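Local coordinates for uncharacterized protein (Cricetid herpesvirus 2, PDB 4ZKQ), which binds chemokines as a viral decoy receptor, probably dampening host chemokine signalling during infection by this rodent gammaherpesvirus, at residues G224-T229 with E277-T282. Numbering follows the deposited sequence.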
loop_
_atom_site.group_PDB
_atom_site.type_symbol
_atom_site.label_atom_id
_atom_site.label_comp_id
_atom_site.label_asym_id
_atom_site.label_seq_id
_atom_site.Cartn_x
_atom_site.Cartn_y
_atom_site.Cartn_z
ATOM N N GLY A 224 -9.749 -17.981 10.237
ATOM C CA GLY A 224 -10.234 -18.151 11.588
ATOM C C GLY A 224 -9.039 -18.238 12.517
ATOM O O GLY A 224 -8.317 -17.255 12.706
ATOM N N GLU A 225 -8.822 -19.425 13.071
ATOM C CA GLU A 225 -7.719 -19.665 13.993
ATOM C C GLU A 225 -6.807 -20.801 13.505
ATOM O O GLU A 225 -5.967 -21.300 14.254
ATOM C CB GLU A 225 -8.270 -19.964 15.395
ATOM C CG GLU A 225 -8.958 -18.753 16.051
ATOM C CD GLU A 225 -9.578 -19.066 17.406
ATOM O OE1 GLU A 225 -10.730 -19.551 17.439
ATOM O OE2 GLU A 225 -8.921 -18.816 18.440
ATOM N N ARG A 226 -6.970 -21.206 12.248
ATOM C CA ARG A 226 -6.012 -22.109 11.615
ATOM C C ARG A 226 -4.942 -21.281 10.919
ATOM O O ARG A 226 -5.259 -20.432 10.089
ATOM C CB ARG A 226 -6.684 -23.035 10.603
ATOM C CG ARG A 226 -7.722 -23.973 11.181
ATOM C CD ARG A 226 -8.112 -24.994 10.137
ATOM N NE ARG A 226 -9.375 -25.660 10.440
ATOM C CZ ARG A 226 -9.501 -26.930 10.819
ATOM N NH1 ARG A 226 -8.436 -27.715 10.955
ATOM N NH2 ARG A 226 -10.709 -27.420 11.060
ATOM N N LEU A 227 -3.682 -21.531 11.258
ATOM C CA LEU A 227 -2.563 -20.819 10.653
ATOM C C LEU A 227 -2.281 -21.354 9.257
ATOM O O LEU A 227 -1.997 -22.538 9.083
ATOM C CB LEU A 227 -1.319 -20.946 11.525
ATOM C CG LEU A 227 -0.042 -20.293 10.991
ATOM C CD1 LEU A 227 -0.162 -18.772 10.990
ATOM C CD2 LEU A 227 1.146 -20.739 11.817
ATOM N N MET A 228 -2.374 -20.474 8.267
ATOM C CA MET A 228 -2.168 -20.846 6.873
ATOM C C MET A 228 -0.701 -20.699 6.465
ATOM O O MET A 228 -0.128 -21.597 5.851
ATOM C CB MET A 228 -3.057 -19.993 5.970
ATOM C CG MET A 228 -4.533 -20.038 6.353
ATOM S SD MET A 228 -5.537 -18.827 5.467
ATOM C CE MET A 228 -5.323 -19.410 3.797
ATOM N N THR A 229 -0.092 -19.570 6.815
ATOM C CA THR A 229 1.304 -19.334 6.477
ATOM C C THR A 229 1.910 -18.256 7.366
ATOM O O THR A 229 1.194 -17.542 8.071
ATOM C CB THR A 229 1.464 -18.925 5.002
ATOM O OG1 THR A 229 2.855 -18.756 4.698
ATOM C CG2 THR A 229 0.720 -17.627 4.712
ATOM N N GLU A 277 -6.765 -26.391 4.225
ATOM C CA GLU A 277 -7.261 -26.918 5.493
ATOM C C GLU A 277 -8.236 -25.976 6.207
ATOM O O GLU A 277 -8.664 -26.264 7.325
ATOM C CB GLU A 277 -6.083 -27.247 6.410
ATOM C CG GLU A 277 -5.274 -28.451 5.945
ATOM C CD GLU A 277 -4.261 -28.911 6.972
ATOM O OE1 GLU A 277 -3.471 -28.070 7.448
ATOM O OE2 GLU A 277 -4.259 -30.114 7.308
ATOM N N CYS A 278 -8.602 -24.871 5.560
ATOM C CA CYS A 278 -9.599 -23.951 6.110
ATOM C C CYS A 278 -10.995 -24.537 5.980
ATOM O O CYS A 278 -11.311 -25.174 4.979
ATOM C CB CYS A 278 -9.567 -22.598 5.395
ATOM S SG CYS A 278 -7.994 -21.697 5.506
ATOM N N GLU A 279 -11.841 -24.304 6.977
ATOM C CA GLU A 279 -13.246 -24.646 6.842
ATOM C C GLU A 279 -13.882 -23.696 5.832
ATOM O O GLU A 279 -13.489 -22.534 5.736
ATOM C CB GLU A 279 -13.959 -24.570 8.192
ATOM C CG GLU A 279 -13.380 -25.490 9.246
ATOM C CD GLU A 279 -14.232 -25.533 10.498
ATOM O OE1 GLU A 279 -15.391 -26.001 10.418
ATOM O OE2 GLU A 279 -13.744 -25.091 11.559
ATOM N N GLU A 280 -14.854 -24.192 5.069
ATOM C CA GLU A 280 -15.489 -23.391 4.030
ATOM C C GLU A 280 -16.299 -22.255 4.634
ATOM O O GLU A 280 -16.577 -21.256 3.973
ATOM C CB GLU A 280 -16.383 -24.270 3.152
ATOM C CG GLU A 280 -15.612 -25.257 2.291
ATOM C CD GLU A 280 -14.805 -24.587 1.197
ATOM O OE1 GLU A 280 -15.238 -23.528 0.689
ATOM O OE2 GLU A 280 -13.732 -25.121 0.844
ATOM N N VAL A 281 -16.681 -22.423 5.893
ATOM C CA VAL A 281 -17.324 -21.366 6.651
ATOM C C VAL A 281 -16.569 -21.241 7.949
ATOM O O VAL A 281 -16.397 -22.218 8.676
ATOM C CB VAL A 281 -18.801 -21.654 6.910
ATOM C CG1 VAL A 281 -19.430 -20.528 7.722
ATOM C CG2 VAL A 281 -19.512 -21.816 5.598
ATOM N N THR A 282 -16.087 -20.041 8.232
ATOM C CA THR A 282 -15.217 -19.858 9.374
ATOM C C THR A 282 -16.068 -19.890 10.642
ATOM O O THR A 282 -17.120 -19.257 10.690
ATOM C CB THR A 282 -14.436 -18.544 9.272
ATOM O OG1 THR A 282 -13.834 -18.451 7.972
ATOM C CG2 THR A 282 -13.358 -18.482 10.336
#
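Arg-226 reaches from the start of a beta-hairpin strand over the loop 277-282, beside the disulfide that ties this loop to the neighbouring strand 206-223: Cys-278 SG is bonded to Cys-223 SG, the residue just before Gly-224. The bond from CA to CB of Arg-226 points toward the loop. CG lies anti to the carbonyl carbon (chi1 -62°), and from there the chain runs extended to NE. Arg-226 CD meets the backbone first, 3.1 Å from Glu-277 O. Arg-226 NE passes 3.3 Å from the same Glu-277 O, but the angle is too poor for a hydrogen bond. The carbonyl oxygen lies over one face of the guanidinium, with Arg-226 CZ 3.7 Å from Glu-277 O. Arg-226 NH2 carries the charge contact, a long salt bridge of 3.9 Å to Glu-279 OE2. Guanidinium and carboxylate are turned almost perpendicular, their planes 89° apart, which excludes a flat, two-pronged pairing. The attraction is therefore probably modest, at a site where both side chains are exposed.

Two residues along the strand, Met-228 sits in a classic beta bulge, in which Met-228 and Thr-229 share Leu-221 as their single partner on strand 206-223. Its chain bends at chi3 (63°), so that CG, SD and CE all lie against the disulfide sulfur, with Met-228 SD 3.8 Å from Cys-278 SG. Met-228 also touches Cys-223, so both halves of the disulfide meet it, and Tyr-275 touches it too.

At the far end, strand 388-395 bridges the two segments: the backbone of Gly-224 is hydrogen-bonded to Glu-393 and that of Thr-282 to Tyr-395. Thr-282 OG1 is hydrogen-bonded to Tyr-395 N, while the Thr-282 methyl CG2 packs 3.4 Å from Gly-224 CA.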